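Local structure of CG5036 (Drosophila melanogaster, 4IGU) at residues V90-R95 with D113-Q118. The protein probably binds G protein alpha subunits through its RGS domain, stimulating their GTPase activity and inhibiting GDP dissociation. Sequence-based numbering, arbitrary orientation.
Sequences VSLDSR and DEAQIQ
A surface contact, polar with a small apolar patch beside it, forms where L92 and D93, leading into helix 94-103, and R95 in its first turn meet E114, A115 and Q118 in the first turns of helix 113-132, within the all-helical RGS domain. D93 is the N-cap of helix 94-103, its OD1 capping the backbone N of V96. Q118 reaches across to the same cap with both ends of its amide. Its OE1 accepts the backbone N-H of D93 at 3.2 Å, a nearly straight bond (163°), while NE2 gives a more bent one to D93 OD2, 3.1 Å away and approached from above the carboxylate plane. With CG anti to the backbone N (chi1 -169°) and the chain extended beyond it, the side chain carries its amide to the cap, and the two bonds fix which way round it sits. With an alanine in place of Q118, the D93 N-H and OD2 would probably lose these mates, leaving the cap freer to shift against helix 113-132. A115 CB fits against both methyls of L92, 3.6 Å from CD2 and 3.7 Å from CD1; V96 and F54 also touch A115. Farther along, R95 and E114 form a salt bridge, their side chains crossing at about a right angle: NH1 points nearly in its guanidinium plane at E114 OE2, 3.2 Å away.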
ATOM      1  N   VAL A  90      -1.976   4.821 -10.107  1.00 12.79           N
ATOM      2  CA  VAL A  90      -1.002   3.754  -9.934  1.00 13.06           C
ATOM      3  C   VAL A  90      -0.638   3.204 -11.319  1.00 16.83           C
ATOM      4  O   VAL A  90      -1.436   3.289 -12.255  1.00 14.61           O
ATOM      5  CB  VAL A  90      -1.533   2.622  -9.033  1.00 12.43           C
ATOM      6  CG1 VAL A  90      -1.726   3.106  -7.599  1.00 13.25           C
ATOM      7  CG2 VAL A  90      -2.843   2.043  -9.592  1.00 15.80           C
ATOM      8  N   SER A  91       0.563   2.652 -11.449  1.00 14.51           N
ATOM      9  CA  SER A  91       1.057   2.195 -12.744  1.00 18.83           C
ATOM     10  C   SER A  91       0.627   0.756 -12.999  1.00 13.21           C
ATOM     11  O   SER A  91       1.062  -0.153 -12.294  1.00 18.52           O
ATOM     12  CB  SER A  91       2.588   2.295 -12.809  1.00 20.84           C
ATOM     13  OG  SER A  91       3.039   3.571 -12.389  1.00 36.02           O
ATOM     14  N   LEU A  92      -0.222   0.555 -14.008  1.00 17.53           N
ATOM     15  CA  LEU A  92      -0.703  -0.781 -14.362  1.00 18.27           C
ATOM     16  C   LEU A  92      -0.473  -1.018 -15.850  1.00 20.41           C
ATOM     17  O   LEU A  92      -0.672  -0.109 -16.657  1.00 21.28           O
ATOM     18  CB  LEU A  92      -2.200  -0.918 -14.051  1.00 17.26           C
ATOM     19  CG  LEU A  92      -2.675  -0.628 -12.621  1.00 18.71           C
ATOM     20  CD1 LEU A  92      -4.193  -0.665 -12.527  1.00 17.10           C
ATOM     21  CD2 LEU A  92      -2.068  -1.612 -11.649  1.00 16.32           C
ATOM     22  N   ASP A  93      -0.064  -2.230 -16.222  1.00 20.56           N
ATOM     23  CA  ASP A  93       0.111  -2.551 -17.641  1.00 20.99           C
ATOM     24  C   ASP A  93      -1.253  -2.745 -18.323  1.00 22.97           C
ATOM     25  O   ASP A  93      -2.266  -2.912 -17.647  1.00 17.99           O
ATOM     26  CB  ASP A  93       1.041  -3.766 -17.837  1.00 23.81           C
ATOM     27  CG  ASP A  93       0.524  -5.036 -17.152  1.00 26.89           C
ATOM     28  OD1 ASP A  93      -0.678  -5.352 -17.278  1.00 24.24           O
ATOM     29  OD2 ASP A  93       1.323  -5.726 -16.483  1.00 32.25           O
ATOM     30  N   SER A  94      -1.291  -2.725 -19.653  1.00 22.31           N
ATOM     31  CA  SER A  94      -2.574  -2.792 -20.339  1.00 19.76           C
ATOM     32  C   SER A  94      -3.312  -4.115 -20.113  1.00 14.53           C
ATOM     33  O   SER A  94      -4.538  -4.142 -20.104  1.00 15.73           O
ATOM     34  CB  SER A  94      -2.420  -2.490 -21.832  1.00 25.58           C
ATOM     35  OG  SER A  94      -1.482  -3.357 -22.438  1.00 36.10           O
ATOM     36  N   ARG A  95      -2.583  -5.207 -19.917  1.00 12.52           N
ATOM     37  CA  ARG A  95      -3.238  -6.477 -19.606  1.00 17.35           C
ATOM     38  C   ARG A  95      -4.064  -6.385 -18.317  1.00 15.74           C
ATOM     39  O   ARG A  95      -5.223  -6.824 -18.266  1.00 14.77           O
ATOM     40  CB  ARG A  95      -2.207  -7.599 -19.475  1.00 16.02           C
ATOM     41  CG  ARG A  95      -2.822  -9.003 -19.414  1.00 24.42           C
ATOM     42  CD  ARG A  95      -1.789 -10.058 -18.999  1.00 19.03           C
ATOM     43  NE  ARG A  95      -1.281  -9.807 -17.651  1.00 24.23           N
ATOM     44  CZ  ARG A  95      -1.875 -10.207 -16.527  1.00 30.11           C
ATOM     45  NH1 ARG A  95      -1.331  -9.914 -15.355  1.00 28.66           N
ATOM     46  NH2 ARG A  95      -3.007 -10.905 -16.567  1.00 27.84           N
ATOM     47  N   ASP A 113      -7.826  -7.621  -7.715  1.00  7.75           N
ATOM     48  CA  ASP A 113      -6.738  -8.518  -7.316  1.00 13.94           C
ATOM     49  C   ASP A 113      -5.463  -8.417  -8.164  1.00 13.60           C
ATOM     50  O   ASP A 113      -4.369  -8.285  -7.619  1.00 12.30           O
ATOM     51  CB  ASP A 113      -7.223  -9.962  -7.219  1.00 13.88           C
ATOM     52  CG  ASP A 113      -7.988 -10.211  -5.951  1.00 15.63           C
ATOM     53  OD1 ASP A 113      -8.294  -9.210  -5.274  1.00 14.93           O
ATOM     54  OD2 ASP A 113      -8.286 -11.385  -5.634  1.00 18.44           O
ATOM     55  N   GLU A 114      -5.602  -8.458  -9.485  1.00  9.86           N
ATOM     56  CA  GLU A 114      -4.438  -8.387 -10.364  1.00 15.91           C
ATOM     57  C   GLU A 114      -3.665  -7.080 -10.198  1.00 12.87           C
ATOM     58  O   GLU A 114      -2.431  -7.075 -10.212  1.00 10.91           O
ATOM     59  CB  GLU A 114      -4.862  -8.575 -11.831  1.00 18.87           C
ATOM     60  CG  GLU A 114      -5.468  -9.932 -12.118  1.00 17.76           C
ATOM     61  CD  GLU A 114      -4.593 -10.800 -13.013  1.00 32.79           C
ATOM     62  OE1 GLU A 114      -5.166 -11.606 -13.782  1.00 35.69           O
ATOM     63  OE2 GLU A 114      -3.345 -10.686 -12.945  1.00 34.28           O
ATOM     64  N   ALA A 115      -4.380  -5.969 -10.041  1.00 11.57           N
ATOM     65  CA  ALA A 115      -3.708  -4.687  -9.879  1.00 13.86           C
ATOM     66  C   ALA A 115      -3.099  -4.598  -8.487  1.00 12.95           C
ATOM     67  O   ALA A 115      -1.977  -4.105  -8.320  1.00 13.97           O
ATOM     68  CB  ALA A 115      -4.670  -3.513 -10.138  1.00 10.18           C
ATOM     69  N   GLN A 116      -3.829  -5.070  -7.481  1.00 10.42           N
ATOM     70  CA  GLN A 116      -3.328  -4.980  -6.107  1.00 10.26           C
ATOM     71  C   GLN A 116      -2.005  -5.736  -5.963  1.00 14.38           C
ATOM     72  O   GLN A 116      -1.059  -5.236  -5.349  1.00 12.26           O
ATOM     73  CB  GLN A 116      -4.365  -5.498  -5.103  1.00 15.27           C
ATOM     74  CG  GLN A 116      -3.907  -5.402  -3.640  1.00 11.39           C
ATOM     75  CD  GLN A 116      -4.881  -6.050  -2.665  1.00 17.35           C
ATOM     76  OE1 GLN A 116      -5.664  -6.927  -3.040  1.00 16.94           O
ATOM     77  NE2 GLN A 116      -4.827  -5.631  -1.407  1.00 13.64           N
ATOM     78  N   ILE A 117      -1.926  -6.921  -6.567  1.00 12.51           N
ATOM     79  CA  ILE A 117      -0.696  -7.719  -6.526  1.00 17.07           C
ATOM     80  C   ILE A 117       0.460  -7.013  -7.232  1.00 12.89           C
ATOM     81  O   ILE A 117       1.589  -6.970  -6.732  1.00 14.70           O
ATOM     82  CB  ILE A 117      -0.902  -9.094  -7.177  1.00 14.63           C
ATOM     83  CG1 ILE A 117      -1.946  -9.900  -6.412  1.00 21.79           C
ATOM     84  CG2 ILE A 117       0.410  -9.863  -7.238  1.00 25.10           C
ATOM     85  CD1 ILE A 117      -2.399 -11.154  -7.159  1.00 22.98           C
ATOM     86  N   GLN A 118       0.179  -6.473  -8.409  1.00 13.21           N
ATOM     87  CA  GLN A 118       1.183  -5.743  -9.175  1.00 15.25           C
ATOM     88  C   GLN A 118       1.728  -4.560  -8.364  1.00 12.66           C
ATOM     89  O   GLN A 118       2.941  -4.306  -8.326  1.00 13.17           O
ATOM     90  CB  GLN A 118       0.541  -5.268 -10.480  1.00 19.03           C
ATOM     91  CG  GLN A 118       1.489  -4.711 -11.518  1.00 30.77           C
ATOM     92  CD  GLN A 118       0.958  -4.895 -12.938  1.00 35.56           C
ATOM     93  OE1 GLN A 118       0.438  -3.958 -13.558  1.00 30.72           O
ATOM     94  NE2 GLN A 118       1.096  -6.109 -13.461  1.00 36.35           N
TER